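Long-range contact in Amy13K (Eubacterium rectale DSM 17629, PDB 6B3P), which probably helps a surface-anchored gut bacterial alpha-amylase hold starch, through two family 26 carbohydrate-binding modules that bind malto-oligosaccharide: residues A[100-109]-A[149-160]. Numbering follows the deposited sequence.
With FMT (formic acid), chain T; EDO (1,2-ethanediol), chain J.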
ATOM      1  N   LYS A 100      -7.997   8.449  -5.901  1.00 34.06           N
ATOM      2  CA  LYS A 100      -8.402   8.381  -4.499  1.00 32.06           C
ATOM      3  C   LYS A 100      -7.320   7.702  -3.669  1.00 31.81           C
ATOM      4  O   LYS A 100      -6.378   7.123  -4.215  1.00 26.75           O
ATOM      5  CB  LYS A 100      -9.714   7.612  -4.341  1.00 31.22           C
ATOM      6  CG  LYS A 100     -10.844   8.091  -5.222  1.00 36.13           C
ATOM      7  CD  LYS A 100     -11.455   9.372  -4.697  1.00 50.63           C
ATOM      8  CE  LYS A 100     -12.727   9.726  -5.453  1.00 50.36           C
ATOM      9  NZ  LYS A 100     -13.747   8.639  -5.387  1.00 48.35           N
ATOM     10  N   TYR A 101      -7.468   7.770  -2.350  1.00 33.97           N
ATOM     11  CA  TYR A 101      -6.590   7.049  -1.438  1.00 30.02           C
ATOM     12  C   TYR A 101      -7.247   5.748  -1.019  1.00 29.30           C
ATOM     13  O   TYR A 101      -8.193   5.741  -0.232  1.00 31.72           O
ATOM     14  CB  TYR A 101      -6.257   7.908  -0.223  1.00 28.01           C
ATOM     15  CG  TYR A 101      -5.399   9.087  -0.587  1.00 29.22           C
ATOM     16  CD1 TYR A 101      -5.970  10.295  -0.958  1.00 27.63           C
ATOM     17  CD2 TYR A 101      -4.016   8.985  -0.592  1.00 31.42           C
ATOM     18  CE1 TYR A 101      -5.188  11.373  -1.306  1.00 29.03           C
ATOM     19  CE2 TYR A 101      -3.224  10.057  -0.941  1.00 26.38           C
ATOM     20  CZ  TYR A 101      -3.816  11.249  -1.300  1.00 31.82           C
ATOM     21  OH  TYR A 101      -3.033  12.325  -1.645  1.00 37.60           O
ATOM     22  N   VAL A 102      -6.729   4.650  -1.555  1.00 28.86           N
ATOM     23  CA  VAL A 102      -7.310   3.331  -1.350  1.00 31.83           C
ATOM     24  C   VAL A 102      -6.430   2.513  -0.420  1.00 36.83           C
ATOM     25  O   VAL A 102      -5.348   2.064  -0.803  1.00 33.25           O
ATOM     26  CB  VAL A 102      -7.484   2.582  -2.684  1.00 29.77           C
ATOM     27  CG1 VAL A 102      -8.216   1.264  -2.470  1.00 33.45           C
ATOM     28  CG2 VAL A 102      -8.229   3.450  -3.678  1.00 37.51           C
ATOM     29  N   THR A 103      -6.908   2.323   0.806  1.00 29.17           N
ATOM     30  CA  THR A 103      -6.156   1.610   1.827  1.00 29.38           C
ATOM     31  C   THR A 103      -6.719   0.206   2.007  1.00 31.36           C
ATOM     32  O   THR A 103      -7.885   0.031   2.362  1.00 32.82           O
ATOM     33  CB  THR A 103      -6.185   2.363   3.169  1.00 30.23           C
ATOM     34  OG1 THR A 103      -5.761   3.718   2.965  1.00 31.77           O
ATOM     35  CG2 THR A 103      -5.264   1.700   4.181  1.00 27.95           C
ATOM     36  N   THR A 104      -5.876  -0.788   1.744  1.00 31.31           N
ATOM     37  CA  THR A 104      -6.258  -2.192   1.851  1.00 31.85           C
ATOM     38  C   THR A 104      -5.619  -2.815   3.083  1.00 33.35           C
ATOM     39  O   THR A 104      -4.407  -2.728   3.269  1.00 32.65           O
ATOM     40  CB  THR A 104      -5.834  -2.988   0.599  1.00 39.48           C
ATOM     41  OG1 THR A 104      -6.382  -2.366  -0.570  1.00 32.39           O
ATOM     42  CG2 THR A 104      -6.313  -4.438   0.681  1.00 38.27           C
ATOM     43  N   ILE A 105      -6.438  -3.441   3.923  1.00 36.06           N
ATOM     44  CA  ILE A 105      -5.946  -4.067   5.146  1.00 39.46           C
ATOM     45  C   ILE A 105      -6.368  -5.531   5.208  1.00 34.22           C
ATOM     46  O   ILE A 105      -7.558  -5.850   5.148  1.00 36.93           O
ATOM     47  CB  ILE A 105      -6.455  -3.332   6.401  1.00 36.18           C
ATOM     48  CG1 ILE A 105      -6.134  -1.838   6.311  1.00 34.50           C
ATOM     49  CG2 ILE A 105      -5.821  -3.924   7.656  1.00 37.37           C
ATOM     50  CD1 ILE A 105      -6.850  -0.984   7.341  1.00 36.16           C
ATOM     51  N   HIS A 106      -5.377  -6.410   5.325  1.00 32.73           N
ATOM     52  CA  HIS A 106      -5.605  -7.847   5.415  1.00 39.71           C
ATOM     53  C   HIS A 106      -5.508  -8.311   6.863  1.00 37.53           C
ATOM     54  O   HIS A 106      -4.556  -7.965   7.564  1.00 36.79           O
ATOM     55  CB  HIS A 106      -4.588  -8.610   4.562  1.00 41.51           C
ATOM     56  CG  HIS A 106      -4.511  -8.139   3.143  1.00 45.48           C
ATOM     57  ND1 HIS A 106      -5.548  -8.297   2.249  1.00 40.04           N
ATOM     58  CD2 HIS A 106      -3.517  -7.523   2.459  1.00 36.27           C
ATOM     59  CE1 HIS A 106      -5.198  -7.795   1.078  1.00 43.59           C
ATOM     60  NE2 HIS A 106      -3.969  -7.320   1.180  1.00 40.46           N
ATOM     61  N   TYR A 107      -6.493  -9.086   7.309  1.00 39.33           N
ATOM     62  CA  TYR A 107      -6.466  -9.657   8.652  1.00 43.95           C
ATOM     63  C   TYR A 107      -6.496 -11.179   8.627  1.00 42.07           C
ATOM     64  O   TYR A 107      -7.332 -11.786   7.958  1.00 42.08           O
ATOM     65  CB  TYR A 107      -7.636  -9.148   9.486  1.00 46.77           C
ATOM     66  CG  TYR A 107      -7.624  -9.701  10.890  1.00 46.57           C
ATOM     67  CD1 TYR A 107      -6.600  -9.378  11.771  1.00 43.58           C
ATOM     68  CD2 TYR A 107      -8.626 -10.555  11.333  1.00 47.42           C
ATOM     69  CE1 TYR A 107      -6.575  -9.884  13.055  1.00 44.23           C
ATOM     70  CE2 TYR A 107      -8.611 -11.067  12.617  1.00 47.51           C
ATOM     71  CZ  TYR A 107      -7.583 -10.728  13.473  1.00 49.18           C
ATOM     72  OH  TYR A 107      -7.565 -11.234  14.752  1.00 52.40           O
ATOM     73  N   LEU A 108      -5.583 -11.783   9.379  1.00 46.60           N
ATOM     74  CA  LEU A 108      -5.506 -13.231   9.499  1.00 50.25           C
ATOM     75  C   LEU A 108      -6.354 -13.723  10.664  1.00 47.62           C
ATOM     76  O   LEU A 108      -5.944 -13.630  11.821  1.00 43.60           O
ATOM     77  CB  LEU A 108      -4.058 -13.671   9.694  1.00 50.79           C
ATOM     78  CG  LEU A 108      -3.826 -15.163   9.932  1.00 48.77           C
ATOM     79  CD1 LEU A 108      -4.295 -15.980   8.743  1.00 48.66           C
ATOM     80  CD2 LEU A 108      -2.358 -15.407  10.206  1.00 42.28           C
ATOM     81  N   ALA A 109      -7.533 -14.249  10.355  1.00 49.20           N
ATOM     82  CA  ALA A 109      -8.418 -14.782  11.382  1.00 53.47           C
ATOM     83  C   ALA A 109      -8.013 -16.202  11.758  1.00 58.33           C
ATOM     84  O   ALA A 109      -7.930 -17.084  10.900  1.00 57.77           O
ATOM     85  CB  ALA A 109      -9.859 -14.753  10.908  1.00 53.86           C
ATOM     86  N   GLY A 149      -7.474 -18.181   5.370  1.00 63.83           N
ATOM     87  CA  GLY A 149      -7.550 -17.677   6.730  1.00 68.30           C
ATOM     88  C   GLY A 149      -7.496 -16.164   6.809  1.00 63.95           C
ATOM     89  O   GLY A 149      -7.705 -15.591   7.877  1.00 58.42           O
ATOM     90  N   TRP A 150      -7.217 -15.519   5.680  1.00 68.29           N
ATOM     91  CA  TRP A 150      -7.142 -14.063   5.629  1.00 59.87           C
ATOM     92  C   TRP A 150      -8.473 -13.446   5.216  1.00 55.99           C
ATOM     93  O   TRP A 150      -9.228 -14.038   4.443  1.00 57.31           O
ATOM     94  CB  TRP A 150      -6.049 -13.615   4.659  1.00 54.03           C
ATOM     95  CG  TRP A 150      -4.657 -13.908   5.129  1.00 49.91           C
ATOM     96  CD1 TRP A 150      -3.935 -15.041   4.893  1.00 53.21           C
ATOM     97  CD2 TRP A 150      -3.815 -13.051   5.909  1.00 46.31           C
ATOM     98  NE1 TRP A 150      -2.695 -14.944   5.478  1.00 52.05           N
ATOM     99  CE2 TRP A 150      -2.597 -13.731   6.109  1.00 44.79           C
ATOM    100  CE3 TRP A 150      -3.972 -11.775   6.459  1.00 39.38           C
ATOM    101  CZ2 TRP A 150      -1.544 -13.180   6.834  1.00 46.65           C
ATOM    102  CZ3 TRP A 150      -2.925 -11.230   7.180  1.00 42.68           C
ATOM    103  CH2 TRP A 150      -1.727 -11.931   7.360  1.00 44.50           C
ATOM    104  N   TYR A 151      -8.748 -12.255   5.739  1.00 56.14           N
ATOM    105  CA  TYR A 151      -9.911 -11.473   5.338  1.00 53.97           C
ATOM    106  C   TYR A 151      -9.455 -10.076   4.942  1.00 47.00           C
ATOM    107  O   TYR A 151      -8.440  -9.587   5.437  1.00 44.26           O
ATOM    108  CB  TYR A 151     -10.944 -11.403   6.463  1.00 53.78           C
ATOM    109  CG  TYR A 151     -11.600 -12.729   6.769  1.00 58.62           C
ATOM    110  CD1 TYR A 151     -10.912 -13.727   7.447  1.00 54.81           C
ATOM    111  CD2 TYR A 151     -12.911 -12.983   6.386  1.00 57.49           C
ATOM    112  CE1 TYR A 151     -11.506 -14.941   7.729  1.00 57.55           C
ATOM    113  CE2 TYR A 151     -13.516 -14.195   6.665  1.00 63.09           C
ATOM    114  CZ  TYR A 151     -12.808 -15.169   7.337  1.00 63.32           C
ATOM    115  OH  TYR A 151     -13.407 -16.375   7.616  1.00 66.52           O
ATOM    116  N   ASP A 152     -10.211  -9.439   4.054  1.00 44.95           N
ATOM    117  CA  ASP A 152      -9.821  -8.147   3.502  1.00 44.60           C
ATOM    118  C   ASP A 152     -10.847  -7.060   3.788  1.00 44.44           C
ATOM    119  O   ASP A 152     -12.050  -7.318   3.824  1.00 43.43           O
ATOM    120  CB  ASP A 152      -9.619  -8.256   1.988  1.00 44.67           C
ATOM    121  CG  ASP A 152      -8.719  -9.409   1.600  1.00 53.77           C
ATOM    122  OD1 ASP A 152      -7.707  -9.639   2.295  1.00 54.26           O
ATOM    123  OD2 ASP A 152      -9.026 -10.088   0.598  1.00 64.24           O
ATOM    124  N   VAL A 153     -10.352  -5.845   3.997  1.00 42.40           N
ATOM    125  CA  VAL A 153     -11.198  -4.661   4.032  1.00 35.99           C
ATOM    126  C   VAL A 153     -10.484  -3.546   3.275  1.00 37.99           C
ATOM    127  O   VAL A 153      -9.259  -3.420   3.344  1.00 35.27           O
ATOM    128  CB  VAL A 153     -11.524  -4.214   5.476  1.00 34.28           C
ATOM    129  CG1 VAL A 153     -10.267  -3.754   6.202  1.00 32.04           C
ATOM    130  CG2 VAL A 153     -12.582  -3.115   5.469  1.00 33.90           C
ATOM    131  N   VAL A 154     -11.259  -2.750   2.548  1.00 38.17           N
ATOM    132  CA  VAL A 154     -10.723  -1.654   1.753  1.00 35.36           C
ATOM    133  C   VAL A 154     -11.453  -0.363   2.090  1.00 36.14           C
ATOM    134  O   VAL A 154     -12.677  -0.285   1.961  1.00 35.78           O
ATOM    135  CB  VAL A 154     -10.853  -1.928   0.238  1.00 34.79           C
ATOM    136  CG1 VAL A 154     -10.270  -0.772  -0.576  1.00 33.37           C
ATOM    137  CG2 VAL A 154     -10.171  -3.240  -0.130  1.00 31.34           C
ATOM    138  N   TYR A 155     -10.695   0.639   2.525  1.00 26.77           N
ATOM    139  CA  TYR A 155     -11.244   1.961   2.795  1.00 30.97           C
ATOM    140  C   TYR A 155     -10.709   2.984   1.799  1.00 37.51           C
ATOM    141  O   TYR A 155      -9.499   3.152   1.652  1.00 35.22           O
ATOM    142  CB  TYR A 155     -10.932   2.387   4.229  1.00 32.08           C
ATOM    143  CG  TYR A 155     -11.709   1.587   5.242  1.00 33.69           C
ATOM    144  CD1 TYR A 155     -13.079   1.758   5.377  1.00 33.75           C
ATOM    145  CD2 TYR A 155     -11.082   0.651   6.051  1.00 37.59           C
ATOM    146  CE1 TYR A 155     -13.803   1.024   6.291  1.00 38.13           C
ATOM    147  CE2 TYR A 155     -11.796  -0.087   6.970  1.00 34.91           C
ATOM    148  CZ  TYR A 155     -13.155   0.102   7.087  1.00 37.93           C
ATOM    149  OH  TYR A 155     -13.866  -0.636   8.004  1.00 40.45           O
ATOM    150  N   THR A 156     -11.635   3.656   1.120  1.00 29.64           N
ATOM    151  CA  THR A 156     -11.307   4.639   0.096  1.00 28.24           C
ATOM    152  C   THR A 156     -11.677   6.036   0.563  1.00 30.16           C
ATOM    153  O   THR A 156     -12.795   6.252   1.021  1.00 31.71           O
ATOM    154  CB  THR A 156     -12.049   4.339  -1.219  1.00 31.87           C
ATOM    155  OG1 THR A 156     -11.742   3.009  -1.653  1.00 30.01           O
ATOM    156  CG2 THR A 156     -11.655   5.333  -2.305  1.00 35.11           C
ATOM    157  N   GLN A 157     -10.747   6.980   0.430  1.00 25.00           N
ATOM    158  CA  GLN A 157     -10.997   8.374   0.796  1.00 28.30           C
ATOM    159  C   GLN A 157     -10.589   9.324  -0.321  1.00 29.45           C
ATOM    160  O   GLN A 157      -9.751   8.986  -1.157  1.00 31.37           O
ATOM    161  CB  GLN A 157     -10.238   8.747   2.070  1.00 27.15           C
ATOM    162  CG  GLN A 157     -10.461   7.810   3.241  1.00 28.54           C
ATOM    163  CD  GLN A 157      -9.655   8.214   4.458  1.00 26.64           C
ATOM    164  OE1 GLN A 157     -10.041   9.116   5.198  1.00 29.96           O
ATOM    165  NE2 GLN A 157      -8.522   7.550   4.665  1.00 25.98           N
ATOM    166  N   ASP A 158     -11.182  10.515  -0.326  1.00 28.69           N
ATOM    167  CA  ASP A 158     -10.813  11.551  -1.283  1.00 31.18           C
ATOM    168  C   ASP A 158      -9.550  12.286  -0.846  1.00 36.60           C
ATOM    169  O   ASP A 158      -8.878  12.918  -1.665  1.00 35.57           O
ATOM    170  CB  ASP A 158     -11.955  12.553  -1.462  1.00 34.75           C
ATOM    171  CG  ASP A 158     -13.182  11.930  -2.104  1.00 40.87           C
ATOM    172  OD1 ASP A 158     -13.116  10.747  -2.495  1.00 42.74           O
ATOM    173  OD2 ASP A 158     -14.212  12.624  -2.226  1.00 45.34           O
ATOM    174  N   VAL A 159      -9.236  12.200   0.444  1.00 28.79           N
ATOM    175  CA  VAL A 159      -8.071  12.873   1.003  1.00 29.33           C
ATOM    176  C   VAL A 159      -7.197  11.896   1.780  1.00 29.93           C
ATOM    177  O   VAL A 159      -7.637  10.809   2.160  1.00 29.00           O
ATOM    178  CB  VAL A 159      -8.479  14.043   1.927  1.00 33.10           C
ATOM    179  CG1 VAL A 159      -9.296  15.072   1.150  1.00 36.41           C
ATOM    180  CG2 VAL A 159      -9.258  13.536   3.145  1.00 28.57           C
ATOM    181  N   LYS A 160      -5.956  12.303   2.015  1.00 23.11           N
ATOM    182  CA  LYS A 160      -4.960  11.460   2.656  1.00 29.54           C
ATOM    183  C   LYS A 160      -5.051  11.565   4.175  1.00 32.12           C
ATOM    184  O   LYS A 160      -4.261  12.271   4.805  1.00 41.42           O
ATOM    185  CB  LYS A 160      -3.570  11.863   2.175  1.00 30.04           C
ATOM    186  CG  LYS A 160      -2.450  10.950   2.600  1.00 31.52           C
ATOM    187  CD  LYS A 160      -1.157  11.435   1.981  1.00 32.63           C
ATOM    188  CE  LYS A 160       0.049  10.753   2.576  1.00 34.90           C
ATOM    189  NZ  LYS A 160       0.255  11.122   4.006  1.00 38.13           N
TER
HETATM  190  C   FMT T 421     -14.754  -3.335   1.646  1.00 46.40           C
HETATM  191  O1  FMT T 421     -13.826  -4.100   1.392  1.00 60.67           O
HETATM  192  O2  FMT T 421     -14.680  -2.506   2.551  1.00 44.14           O
HETATM  193  C1  EDO J 411      -9.506   4.520  -7.811  1.00 56.61           C
HETATM  194  O1  EDO J 411      -9.258   5.896  -7.490  1.00 51.69           O
HETATM  195  C2  EDO J 411     -10.292   3.869  -6.679  1.00 58.63           C
HETATM  196  O2  EDO J 411     -11.567   4.503  -6.518  1.00 68.17           O
HETATM  197  O   HOH W   1      -7.763   5.516   2.482  1.00 26.30           O
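Antiparallel strand pairing in the second starch-binding module, a beta-sandwich, is exemplified by Tyr101 to Leu108 running against Trp150 to Gln157. Paired backbone bonds join Tyr101 to Gln157 and each second residue along to Tyr107 with Tyr151; Ile105 N reaches Val153 O at 2.9 Å, almost straight. On the face bearing His106, ND1 of its ring donates to Asp152 OD1 across a short 2.5 Å, the oxygen lying near the imidazole plane but approached from above the carboxylate, whose plane stands 79° to the ring. Glu188 takes NE2, so a carboxylate at each nitrogen would probably favour a protonated imidazole. Trp150, with CG beside its backbone N (chi1 -69°), lays its six-membered ring under Leu108 CB, 3.5 Å from the centroid. At the far end Lys160 CB covers one face of Tyr101, 3.7 Å from the ring centroid. A water links Tyr101 O (2.8 Å), Thr103 OG1 and Gln157 NE2, while Gln157 OE1 accepts from Asp124 N. Strand 150-157 borders its sheet, while strand 101-108 also pairs in parallel with strand 188-192. Ile105, Val153 and Tyr155 pack against strands 116-121 and 163-168 of the facing sheet.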